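Local coordinates for malonyl CoA-acyl carrier protein transacylase (Bartonella henselae, PDB 3QAT), which probably transfers the malonyl group from malonyl-CoA to acyl carrier protein, the step that supplies malonyl units for fatty acid biosynthesis, at residues A[15-20]-A[57-62]; A[62-67]-A[119-124]; A[161-166]-A[206-211]; A[213-218]-A[252-257]. One frame throughout, in Å; residues are numbered along the deposited sequence.

The four contacts follow one another along the chain, and none crosses or encloses another. Interaction 1 closes the loop from strand 6-11 round to helix 56-60. Interaction 2 starts at T62, which the two share, and joins helix 62-82 to helix 113-129. V58 O also accepts from N64 ND2, so the first two touch directly. Interaction 3 fastens strand 162-169 of the mixed sheet to the loop before helix 212-224. Interaction 4 then pairs that helix with helix 246-258. The last three meet around two side chains: R123 of interaction 2 reaches Q256 of interaction 4, and H207 of interaction 3 bonds to Q256 O.

Interaction 1 of 4, residues A[15-20]-A[57-62]; sequences GSQLIG and DVLTLT
Q17 ends the G-Q-G-S-Q sequence typical of this acyltransferase family, in the loop after strand 6-11, and it meets L59 and T60 at the end of helix 56-60. The Q17 side chain starts between its own N and carbonyl carbon (chi1 74°) and bends at chi2, which turns the amide back over the loop. Its two polar ends then face different partners. OE1 takes the N-H of G15 on a lone pair, at 2.8 Å from G15 N. NE2 donates to T60 OG1 at 3.0 Å, with an N-H...O angle of 154°. T60 OG1 is also bonded to A56 O, one turn back in its helix. A water 2.8 Å from Q17 O makes a weak second link to T60 OG1. The apolar half is L59. Its CG slides past Q17 CG at 4.1 Å, and its CD2 rests 3.7 Å from L18 C, against the backbone leading to I19. The contact lies near the surface. Below it, L59 reaches A68 of helix 62-82 and I50 and I51 of helix 47-53. S16 and Q17 touch L69 of helix 62-82, and the G20 backbone bonds to I51 of helix 47-53.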
loop_
_atom_site.group_PDB
_atom_site.type_symbol
_atom_site.label_atom_id
_atom_site.label_comp_id
_atom_site.label_asym_id
_atom_site.label_seq_id
_atom_site.Cartn_x
_atom_site.Cartn_y
_atom_site.Cartn_z
ATOM N N GLY A 15 7.879 0.543 -0.957
ATOM C CA GLY A 15 8.856 0.822 0.076
ATOM C C GLY A 15 9.052 -0.371 0.992
ATOM O O GLY A 15 9.988 -0.405 1.818
ATOM N N SER A 16 8.157 -1.345 0.880
ATOM C CA SER A 16 8.283 -2.564 1.699
ATOM C C SER A 16 8.983 -3.696 0.973
ATOM O O SER A 16 9.284 -4.734 1.584
ATOM C CB SER A 16 6.890 -3.035 2.207
ATOM O OG SER A 16 6.393 -2.116 3.172
ATOM N N GLN A 17 9.292 -3.493 -0.299
ATOM C CA GLN A 17 9.945 -4.546 -1.091
ATOM C C GLN A 17 11.402 -4.708 -0.682
ATOM O O GLN A 17 12.096 -3.736 -0.311
ATOM C CB GLN A 17 9.810 -4.274 -2.607
ATOM C CG GLN A 17 10.707 -3.140 -3.188
ATOM C CD GLN A 17 10.270 -1.736 -2.816
ATOM O OE1 GLN A 17 9.173 -1.523 -2.312
ATOM N NE2 GLN A 17 11.157 -0.763 -3.066
ATOM N N LEU A 18 11.855 -5.957 -0.752
ATOM C CA LEU A 18 13.225 -6.342 -0.359
ATOM C C LEU A 18 13.628 -7.504 -1.254
ATOM O O LEU A 18 12.835 -8.410 -1.444
ATOM C CB LEU A 18 13.220 -6.907 1.087
ATOM C CG LEU A 18 12.823 -5.960 2.221
ATOM C CD1 LEU A 18 12.331 -6.718 3.423
ATOM C CD2 LEU A 18 14.022 -5.088 2.567
ATOM N N ILE A 19 14.865 -7.507 -1.747
ATOM C CA ILE A 19 15.371 -8.668 -2.509
ATOM C C ILE A 19 15.250 -9.914 -1.651
ATOM O O ILE A 19 15.625 -9.901 -0.459
ATOM C CB ILE A 19 16.862 -8.520 -2.874
ATOM C CG1 ILE A 19 17.044 -7.458 -3.954
ATOM C CG2 ILE A 19 17.468 -9.886 -3.317
ATOM C CD1 ILE A 19 18.552 -7.047 -4.111
ATOM N N GLY A 20 14.751 -10.984 -2.263
ATOM C CA GLY A 20 14.578 -12.278 -1.584
ATOM C C GLY A 20 13.274 -12.436 -0.833
ATOM O O GLY A 20 12.985 -13.525 -0.301
ATOM N N ASP A 57 17.295 -2.033 -7.595
ATOM C CA ASP A 57 16.732 -0.865 -8.284
ATOM C C ASP A 57 15.712 -1.305 -9.328
ATOM O O ASP A 57 14.750 -0.573 -9.596
ATOM C CB ASP A 57 17.766 0.165 -8.786
ATOM C CG ASP A 57 18.824 -0.411 -9.742
ATOM O OD1 ASP A 57 18.818 -1.618 -10.055
ATOM O OD2 ASP A 57 19.689 0.402 -10.174
ATOM N N VAL A 58 15.900 -2.507 -9.865
ATOM C CA VAL A 58 14.904 -3.097 -10.797
ATOM C C VAL A 58 13.650 -3.536 -10.062
ATOM O O VAL A 58 12.514 -3.239 -10.500
ATOM C CB VAL A 58 15.492 -4.238 -11.618
ATOM C CG1 VAL A 58 14.411 -4.932 -12.491
ATOM C CG2 VAL A 58 16.641 -3.730 -12.467
ATOM N N LEU A 59 13.814 -4.212 -8.918
ATOM C CA LEU A 59 12.647 -4.574 -8.099
ATOM C C LEU A 59 11.872 -3.351 -7.618
ATOM O O LEU A 59 10.647 -3.404 -7.486
ATOM C CB LEU A 59 13.105 -5.397 -6.884
ATOM C CG LEU A 59 12.023 -5.857 -5.906
ATOM C CD1 LEU A 59 10.923 -6.680 -6.596
ATOM C CD2 LEU A 59 12.637 -6.654 -4.748
ATOM N N THR A 60 12.575 -2.254 -7.363
ATOM C CA THR A 60 11.951 -1.056 -6.803
ATOM C C THR A 60 11.132 -0.299 -7.860
ATOM O O THR A 60 10.194 0.413 -7.490
ATOM C CB THR A 60 13.048 -0.198 -6.135
ATOM O OG1 THR A 60 13.453 -0.884 -4.943
ATOM C CG2 THR A 60 12.575 1.198 -5.748
ATOM N N LEU A 61 11.467 -0.453 -9.148
ATOM C CA LEU A 61 10.627 0.173 -10.196
ATOM C C LEU A 61 9.179 -0.185 -9.881
ATOM O O LEU A 61 8.845 -1.355 -9.637
ATOM C CB LEU A 61 10.992 -0.370 -11.561
ATOM C CG LEU A 61 12.377 0.038 -12.061
ATOM C CD1 LEU A 61 12.586 -0.704 -13.362
ATOM C CD2 LEU A 61 12.434 1.545 -12.254
ATOM N N THR A 62 8.317 0.832 -9.883
ATOM C CA THR A 62 6.939 0.608 -9.403
ATOM C C THR A 62 6.158 -0.447 -10.235
ATOM O O THR A 62 5.350 -1.199 -9.664
ATOM C CB THR A 62 6.198 1.939 -9.232
ATOM O OG1 THR A 62 5.007 1.740 -8.432
ATOM C CG2 THR A 62 5.895 2.543 -10.585
HETATM O O HOH W 1 13.903 -2.251 -1.828
#

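Interaction 2 of 4, residues A[62-67]-A[119-124]; sequences TANAQP and LLRIRG
Two guanidinium groups grip across this contact by their edges: A63 O lies at the edge of R121, and Q66 OE1 at the edge of R123. P67 CG and N64 OD1 lie obliquely around R121. R121 holds A63 O side-on, NE at 2.8 Å and NH2 at 3.2 Å. Both nitrogens come from the same face of the carbonyl, above its plane. Bends at chi2 and chi3 curl the R121 chain back to this spot. P67, four residues on, has no N-H for A63 O, and the arginine takes the place of that helix bond. N64 OD1 is close to NH2 without a good bond angle, and N64 ND2 bonds to V58 O. NH2 also forms a salt bridge with E45. R123 is extended, and its NH1 meets Q66 OE1 at 2.9 Å, with the planes 76° apart. R123 NH2 bonds to Q256 and S98. R123 probably matches the arginine that binds the malonyl carboxylate in related enzymes. Q66 NE2 is fixed by T62 OG1 at 2.8 Å. The helices run nearly antiparallel, at 151°, with axes only 7.6 Å apart. G124 has no side chain, so its CA comes within 3.9 Å of A63 CA. Further along, L120 CB packs 3.8 Å from P67 N.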
loop_
_atom_site.group_PDB
_atom_site.type_symbol
_atom_site.label_atom_id
_atom_site.label_comp_id
_atom_site.label_asym_id
_atom_site.label_seq_id
_atom_site.Cartn_x
_atom_site.Cartn_y
_atom_site.Cartn_z
ATOM N N THR A 62 8.317 0.832 -9.883
ATOM C CA THR A 62 6.939 0.608 -9.403
ATOM C C THR A 62 6.158 -0.447 -10.235
ATOM O O THR A 62 5.350 -1.199 -9.664
ATOM C CB THR A 62 6.198 1.939 -9.232
ATOM O OG1 THR A 62 5.007 1.740 -8.432
ATOM C CG2 THR A 62 5.895 2.543 -10.585
ATOM N N ALA A 63 6.473 -0.584 -11.525
ATOM C CA ALA A 63 5.843 -1.626 -12.348
ATOM C C ALA A 63 6.204 -3.036 -11.895
ATOM O O ALA A 63 5.475 -3.988 -12.178
ATOM C CB ALA A 63 6.175 -1.437 -13.819
ATOM N N ASN A 64 7.329 -3.160 -11.171
ATOM C CA ASN A 64 7.709 -4.430 -10.542
ATOM C C ASN A 64 7.278 -4.548 -9.085
ATOM O O ASN A 64 6.709 -5.579 -8.681
ATOM C CB ASN A 64 9.212 -4.661 -10.710
ATOM C CG ASN A 64 9.573 -4.832 -12.157
ATOM O OD1 ASN A 64 8.749 -5.302 -12.966
ATOM N ND2 ASN A 64 10.781 -4.420 -12.524
ATOM N N ALA A 65 7.546 -3.495 -8.310
ATOM C CA ALA A 65 7.277 -3.528 -6.880
ATOM C C ALA A 65 5.793 -3.755 -6.580
ATOM O O ALA A 65 5.456 -4.404 -5.604
ATOM C CB ALA A 65 7.744 -2.218 -6.231
ATOM N N GLN A 66 4.903 -3.200 -7.409
ATOM C CA GLN A 66 3.466 -3.324 -7.078
ATOM C C GLN A 66 2.972 -4.793 -7.196
ATOM O O GLN A 66 2.487 -5.325 -6.207
ATOM C CB GLN A 66 2.600 -2.366 -7.908
ATOM C CG GLN A 66 2.926 -0.896 -7.620
ATOM C CD GLN A 66 1.847 0.050 -8.150
ATOM O OE1 GLN A 66 0.643 -0.254 -8.084
ATOM N NE2 GLN A 66 2.267 1.221 -8.660
ATOM N N PRO A 67 3.121 -5.444 -8.378
ATOM C CA PRO A 67 2.678 -6.842 -8.388
ATOM C C PRO A 67 3.536 -7.714 -7.467
ATOM O O PRO A 67 3.009 -8.679 -6.871
ATOM C CB PRO A 67 2.804 -7.275 -9.871
ATOM C CG PRO A 67 3.810 -6.258 -10.486
ATOM C CD PRO A 67 3.514 -4.964 -9.732
ATOM N N LEU A 119 -3.748 -5.918 -12.875
ATOM C CA LEU A 119 -4.166 -4.563 -12.496
ATOM C C LEU A 119 -2.983 -3.792 -11.928
ATOM O O LEU A 119 -2.831 -2.613 -12.235
ATOM C CB LEU A 119 -5.311 -4.575 -11.461
ATOM C CG LEU A 119 -6.701 -4.961 -11.978
ATOM C CD1 LEU A 119 -7.575 -5.286 -10.768
ATOM C CD2 LEU A 119 -7.312 -3.819 -12.804
ATOM N N LEU A 120 -2.154 -4.454 -11.104
ATOM C CA LEU A 120 -1.012 -3.765 -10.478
ATOM C C LEU A 120 0.113 -3.459 -11.454
ATOM O O LEU A 120 0.770 -2.431 -11.346
ATOM C CB LEU A 120 -0.499 -4.528 -9.245
ATOM C CG LEU A 120 -1.500 -4.454 -8.085
ATOM C CD1 LEU A 120 -1.003 -5.387 -7.007
ATOM C CD2 LEU A 120 -1.623 -3.010 -7.564
ATOM N N ARG A 121 0.287 -4.320 -12.455
ATOM C CA ARG A 121 1.218 -4.020 -13.530
ATOM C C ARG A 121 0.733 -2.805 -14.365
ATOM O O ARG A 121 1.508 -1.908 -14.669
ATOM C CB ARG A 121 1.457 -5.286 -14.370
ATOM C CG ARG A 121 2.213 -5.086 -15.681
ATOM C CD ARG A 121 3.568 -4.396 -15.537
ATOM N NE ARG A 121 4.493 -5.040 -14.583
ATOM C CZ ARG A 121 5.255 -6.102 -14.861
ATOM N NH1 ARG A 121 5.143 -6.766 -16.013
ATOM N NH2 ARG A 121 6.122 -6.523 -13.939
ATOM N N ILE A 122 -0.567 -2.773 -14.663
ATOM C CA ILE A 122 -1.160 -1.617 -15.373
ATOM C C ILE A 122 -0.972 -0.359 -14.520
ATOM O O ILE A 122 -0.603 0.717 -15.040
ATOM C CB ILE A 122 -2.656 -1.891 -15.682
ATOM C CG1 ILE A 122 -2.742 -2.912 -16.822
ATOM C CG2 ILE A 122 -3.379 -0.570 -16.056
ATOM C CD1 ILE A 122 -4.152 -3.556 -16.935
ATOM N N ARG A 123 -1.188 -0.496 -13.211
ATOM C CA ARG A 123 -1.105 0.652 -12.320
ATOM C C ARG A 123 0.333 1.198 -12.274
ATOM O O ARG A 123 0.560 2.405 -12.424
ATOM C CB ARG A 123 -1.561 0.221 -10.917
ATOM C CG ARG A 123 -1.848 1.381 -9.966
ATOM C CD ARG A 123 -2.552 0.840 -8.712
ATOM N NE ARG A 123 -2.867 1.882 -7.704
ATOM C CZ ARG A 123 -2.027 2.264 -6.730
ATOM N NH1 ARG A 123 -0.777 1.760 -6.645
ATOM N NH2 ARG A 123 -2.409 3.186 -5.841
ATOM N N GLY A 124 1.295 0.292 -12.098
ATOM C CA GLY A 124 2.717 0.679 -12.024
ATOM C C GLY A 124 3.184 1.282 -13.344
ATOM O O GLY A 124 3.837 2.314 -13.353
#

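Interaction 3 of 4, residues A[161-166]-A[206-211]; sequences LCQIAN and FHSALM
A165 and H207 form the tight end of this contact, where strand 162-169 meets the loop before helix 212-224. H207 CB lies 3.7 Å from A165 CB and 3.6 Å from A165 O. A165 CB also presses on F206 O at 3.6 Å. Here the strand has a classic beta bulge: A165 and N166 both face V174 of the next strand. N166 ND2 bonds back to A165 O from above the carbonyl plane. The H207 ring lies obliquely beside A165 O and the N166 amide, whose plane is 56° out of parallel with it.

Next to this tight part, a water fills in between the backbones, 2.9 Å from I164 O and 2.7 Å from H207 O, though it may not donate to both at once. Midway, Q163 crosses the gap. Its chain is extended beyond CG, and OE1 accepts A209 N at 2.8 Å, in the carbonyl plane and on a lone pair. The bond fixes the start of the 3-10 turn at 209-211. S208 OG takes L210 N in an ST turn and is also bonded to P205 O.

The other end is looser and nearer the solvent. There L161 CD2 meets the exposed A209 CB at 3.7 Å, with no polar bond between them.

H207 has a left-handed backbone conformation, with phi 58°. Its ND1 bonds to Q256 O and its NE2 to S98 OG, S98 lying in a G-H-S-L-G sequence. The arrangement fits the serine-histidine dyad of malonyltransferases, with the small mixed-sheet subdomain holding the histidine loop.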
loop_
_atom_site.group_PDB
_atom_site.type_symbol
_atom_site.label_atom_id
_atom_site.label_comp_id
_atom_site.label_asym_id
_atom_site.label_seq_id
_atom_site.Cartn_x
_atom_site.Cartn_y
_atom_site.Cartn_z
ATOM N N LEU A 161 2.424 23.027 -7.989
ATOM C CA LEU A 161 1.501 22.193 -7.222
ATOM C C LEU A 161 2.252 21.360 -6.185
ATOM O O LEU A 161 3.268 20.741 -6.516
ATOM C CB LEU A 161 0.716 21.254 -8.153
ATOM C CG LEU A 161 -0.356 20.347 -7.532
ATOM C CD1 LEU A 161 -1.347 21.133 -6.702
ATOM C CD2 LEU A 161 -1.079 19.525 -8.603
ATOM N N CYS A 162 1.764 21.389 -4.946
ATOM C CA CYS A 162 2.309 20.551 -3.862
ATOM C C CYS A 162 1.151 20.114 -2.989
ATOM O O CYS A 162 0.350 20.938 -2.546
ATOM C CB CYS A 162 3.354 21.328 -3.057
ATOM S SG CYS A 162 4.190 20.394 -1.740
ATOM N N GLN A 163 1.052 18.806 -2.747
ATOM C CA GLN A 163 -0.091 18.248 -2.050
ATOM C C GLN A 163 0.376 17.224 -1.026
ATOM O O GLN A 163 1.491 16.705 -1.129
ATOM C CB GLN A 163 -1.014 17.542 -3.056
ATOM C CG GLN A 163 -1.775 18.506 -3.925
ATOM C CD GLN A 163 -2.536 17.788 -5.012
ATOM O OE1 GLN A 163 -1.951 17.225 -5.915
ATOM N NE2 GLN A 163 -3.860 17.818 -4.925
ATOM N N ILE A 164 -0.456 16.950 -0.027
ATOM C CA ILE A 164 -0.171 15.828 0.892
ATOM C C ILE A 164 -0.500 14.500 0.204
ATOM O O ILE A 164 -1.662 14.254 -0.163
ATOM C CB ILE A 164 -0.939 15.973 2.216
ATOM C CG1 ILE A 164 -0.423 17.208 2.975
ATOM C CG2 ILE A 164 -0.803 14.689 3.067
ATOM C CD1 ILE A 164 -1.126 17.455 4.311
ATOM N N ALA A 165 0.523 13.665 0.025
ATOM C CA ALA A 165 0.365 12.346 -0.599
ATOM C C ALA A 165 0.032 11.258 0.422
ATOM O O ALA A 165 -0.768 10.371 0.148
ATOM C CB ALA A 165 1.648 11.988 -1.332
ATOM N N ASN A 166 0.684 11.290 1.582
ATOM C CA ASN A 166 0.369 10.301 2.629
ATOM C C ASN A 166 0.270 11.039 3.959
ATOM O O ASN A 166 1.124 11.894 4.266
ATOM C CB ASN A 166 1.508 9.324 2.924
ATOM C CG ASN A 166 1.908 8.351 1.807
ATOM O OD1 ASN A 166 2.863 7.605 2.058
ATOM N ND2 ASN A 166 1.209 8.276 0.648
ATOM N N PHE A 206 3.549 10.556 -6.930
ATOM C CA PHE A 206 2.403 9.708 -6.540
ATOM C C PHE A 206 1.431 10.506 -5.667
ATOM O O PHE A 206 1.828 11.394 -4.876
ATOM C CB PHE A 206 2.883 8.472 -5.727
ATOM C CG PHE A 206 3.797 7.527 -6.481
ATOM C CD1 PHE A 206 3.272 6.628 -7.402
ATOM C CD2 PHE A 206 5.156 7.497 -6.217
ATOM C CE1 PHE A 206 4.099 5.734 -8.084
ATOM C CE2 PHE A 206 6.004 6.597 -6.895
ATOM C CZ PHE A 206 5.473 5.724 -7.826
ATOM N N HIS A 207 0.147 10.184 -5.799
ATOM C CA HIS A 207 -0.890 10.785 -4.925
ATOM C C HIS A 207 -0.915 12.292 -5.000
ATOM O O HIS A 207 -1.061 12.979 -3.982
ATOM C CB HIS A 207 -0.751 10.263 -3.476
ATOM C CG HIS A 207 -0.874 8.784 -3.434
ATOM N ND1 HIS A 207 -2.052 8.146 -3.760
ATOM C CD2 HIS A 207 0.054 7.812 -3.252
ATOM C CE1 HIS A 207 -1.851 6.838 -3.754
ATOM N NE2 HIS A 207 -0.581 6.610 -3.461
ATOM N N SER A 208 -0.756 12.778 -6.227
ATOM C CA SER A 208 -0.960 14.180 -6.535
ATOM C C SER A 208 -1.815 14.266 -7.784
ATOM O O SER A 208 -2.023 13.261 -8.472
ATOM C CB SER A 208 0.358 14.909 -6.773
ATOM O OG SER A 208 0.909 14.595 -8.041
ATOM N N ALA A 209 -2.293 15.477 -8.085
ATOM C CA ALA A 209 -3.140 15.662 -9.275
ATOM C C ALA A 209 -2.388 15.335 -10.567
ATOM O O ALA A 209 -3.016 15.053 -11.604
ATOM C CB ALA A 209 -3.698 17.082 -9.311
ATOM N N LEU A 210 -1.058 15.361 -10.521
ATOM C CA LEU A 210 -0.226 15.015 -11.671
ATOM C C LEU A 210 -0.395 13.561 -12.136
ATOM O O LEU A 210 -0.025 13.218 -13.268
ATOM C CB LEU A 210 1.250 15.306 -11.397
ATOM C CG LEU A 210 1.664 16.763 -11.175
ATOM C CD1 LEU A 210 3.123 16.804 -10.788
ATOM C CD2 LEU A 210 1.462 17.586 -12.432
ATOM N N MET A 211 -0.943 12.723 -11.249
ATOM C CA MET A 211 -1.195 11.315 -11.554
ATOM C C MET A 211 -2.462 11.095 -12.352
ATOM O O MET A 211 -2.817 9.948 -12.612
ATOM C CB MET A 211 -1.318 10.493 -10.261
ATOM C CG MET A 211 -0.052 9.837 -9.734
ATOM S SD MET A 211 1.127 9.078 -10.886
ATOM C CE MET A 211 2.106 10.537 -10.745
HETATM O O HOH W 2 -3.065 14.334 -2.726
#

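Interaction 4 of 4, residues A[213-218]-A[252-257]; sequences PAANAM and LLVQQV
V254 and V257 share one torsion. Each places CG1 opposite its backbone N (chi1 173° and 170°), which turns CG1 onto A215 and leaves CG2 to reach M218. V257 CG1 comes over the backbone of A215, 3.6 Å from A215 N and 4.0 Å from A215 CB. The same methyl lies 4.0 Å from A214 CB. V254 CG1 touches A215 O at 3.7 Å. A215 therefore lies between the two valines, one turn apart on helix 246-258, and its CB meets V254 O at 3.7 Å.

M218 adds the next turn of helix 212-224. Its CG is 4.2 Å from V257 CG2, while V254 CG2 approaches M218 C. Beyond CG the methionine chain folds off. Its sulfur packs on R123 and I122 of helix 113-129, and the side chain also touches Y102 of helix 100-107.

No hydrogen bond joins the two segments. The small alanine surface lets the helices run antiparallel, at 164°, with axes 8.4 Å apart. A214 also touches A126 and M127 of helix 113-129.

Next in the chain to V257, Q256 gives its carbonyl O to H207 ND1, and its side chain bonds to R123 and N237. The antiparallel pair is consistent with the larger, alpha/beta-hydrolase-like subdomain of the acyltransferase fold, and through Q256 it borders the probable serine-histidine site.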
loop_
_atom_site.group_PDB
_atom_site.type_symbol
_atom_site.label_atom_id
_atom_site.label_comp_id
_atom_site.label_asym_id
_atom_site.label_seq_id
_atom_site.Cartn_x
_atom_site.Cartn_y
_atom_site.Cartn_z
ATOM N N PRO A 213 -3.342 10.999 -15.522
ATOM C CA PRO A 213 -3.332 9.989 -16.606
ATOM C C PRO A 213 -3.343 8.536 -16.080
ATOM O O PRO A 213 -3.932 7.636 -16.704
ATOM C CB PRO A 213 -2.018 10.282 -17.350
ATOM C CG PRO A 213 -1.753 11.754 -17.081
ATOM C CD PRO A 213 -2.195 11.927 -15.641
ATOM N N ALA A 214 -2.721 8.306 -14.931
ATOM C CA ALA A 214 -2.725 6.977 -14.342
ATOM C C ALA A 214 -4.098 6.632 -13.744
ATOM O O ALA A 214 -4.518 5.463 -13.774
ATOM C CB ALA A 214 -1.623 6.840 -13.287
ATOM N N ALA A 215 -4.788 7.625 -13.184
ATOM C CA ALA A 215 -6.157 7.418 -12.710
ATOM C C ALA A 215 -7.076 6.992 -13.863
ATOM O O ALA A 215 -7.866 6.053 -13.724
ATOM C CB ALA A 215 -6.696 8.683 -12.016
ATOM N N ASN A 216 -6.968 7.693 -14.994
ATOM C CA ASN A 216 -7.761 7.346 -16.173
ATOM C C ASN A 216 -7.475 5.912 -16.650
ATOM O O ASN A 216 -8.405 5.169 -16.999
ATOM C CB ASN A 216 -7.493 8.339 -17.296
ATOM C CG ASN A 216 -7.902 9.753 -16.936
ATOM O OD1 ASN A 216 -8.684 9.979 -16.004
ATOM N ND2 ASN A 216 -7.382 10.726 -17.693
ATOM N N ALA A 217 -6.192 5.526 -16.660
ATOM C CA ALA A 217 -5.801 4.158 -17.019
ATOM C C ALA A 217 -6.424 3.120 -16.069
ATOM O O ALA A 217 -6.902 2.057 -16.506
ATOM C CB ALA A 217 -4.262 4.008 -17.090
ATOM N N MET A 218 -6.452 3.436 -14.778
ATOM C CA MET A 218 -7.040 2.498 -13.813
ATOM C C MET A 218 -8.558 2.410 -13.944
ATOM O O MET A 218 -9.137 1.338 -13.754
ATOM C CB MET A 218 -6.656 2.832 -12.370
ATOM C CG MET A 218 -5.174 2.574 -12.028
ATOM S SD MET A 218 -4.569 0.958 -12.578
ATOM C CE MET A 218 -5.627 -0.202 -11.715
ATOM N N LEU A 252 -13.399 4.508 -5.773
ATOM C CA LEU A 252 -12.436 4.897 -4.741
ATOM C C LEU A 252 -10.997 4.519 -5.073
ATOM O O LEU A 252 -10.093 5.264 -4.712
ATOM C CB LEU A 252 -12.830 4.324 -3.385
ATOM C CG LEU A 252 -14.158 4.812 -2.800
ATOM C CD1 LEU A 252 -14.529 3.890 -1.655
ATOM C CD2 LEU A 252 -14.072 6.273 -2.314
ATOM N N LEU A 253 -10.808 3.384 -5.760
ATOM C CA LEU A 253 -9.453 3.026 -6.266
ATOM C C LEU A 253 -8.951 4.044 -7.309
ATOM O O LEU A 253 -7.755 4.399 -7.312
ATOM C CB LEU A 253 -9.435 1.615 -6.849
ATOM C CG LEU A 253 -9.661 0.467 -5.860
ATOM C CD1 LEU A 253 -9.759 -0.823 -6.652
ATOM C CD2 LEU A 253 -8.498 0.371 -4.872
ATOM N N VAL A 254 -9.852 4.520 -8.173
ATOM C CA VAL A 254 -9.485 5.545 -9.147
ATOM C C VAL A 254 -9.136 6.872 -8.444
ATOM O O VAL A 254 -8.102 7.511 -8.747
ATOM C CB VAL A 254 -10.612 5.732 -10.202
ATOM C CG1 VAL A 254 -10.299 6.915 -11.117
ATOM C CG2 VAL A 254 -10.793 4.455 -11.048
ATOM N N GLN A 255 -9.994 7.289 -7.508
ATOM C CA GLN A 255 -9.762 8.514 -6.741
ATOM C C GLN A 255 -8.453 8.450 -5.943
ATOM O O GLN A 255 -7.750 9.460 -5.781
ATOM C CB GLN A 255 -10.916 8.746 -5.773
ATOM C CG GLN A 255 -12.244 9.068 -6.440
ATOM C CD GLN A 255 -13.393 9.052 -5.437
ATOM O OE1 GLN A 255 -13.278 9.595 -4.333
ATOM N NE2 GLN A 255 -14.495 8.418 -5.809
ATOM N N GLN A 256 -8.142 7.248 -5.459
ATOM C CA GLN A 256 -6.942 7.019 -4.651
ATOM C C GLN A 256 -5.651 7.431 -5.383
ATOM O O GLN A 256 -4.704 7.953 -4.769
ATOM C CB GLN A 256 -6.914 5.535 -4.245
ATOM C CG GLN A 256 -5.992 5.200 -3.080
ATOM C CD GLN A 256 -4.571 5.005 -3.500
ATOM O OE1 GLN A 256 -4.246 5.003 -4.697
ATOM N NE2 GLN A 256 -3.692 4.862 -2.510
ATOM N N VAL A 257 -5.619 7.223 -6.690
ATOM C CA VAL A 257 -4.397 7.467 -7.465
ATOM C C VAL A 257 -3.910 8.913 -7.352
ATOM O O VAL A 257 -2.713 9.148 -7.282
ATOM C CB VAL A 257 -4.641 7.066 -8.947
ATOM C CG1 VAL A 257 -3.512 7.521 -9.868
ATOM C CG2 VAL A 257 -4.867 5.531 -9.022
#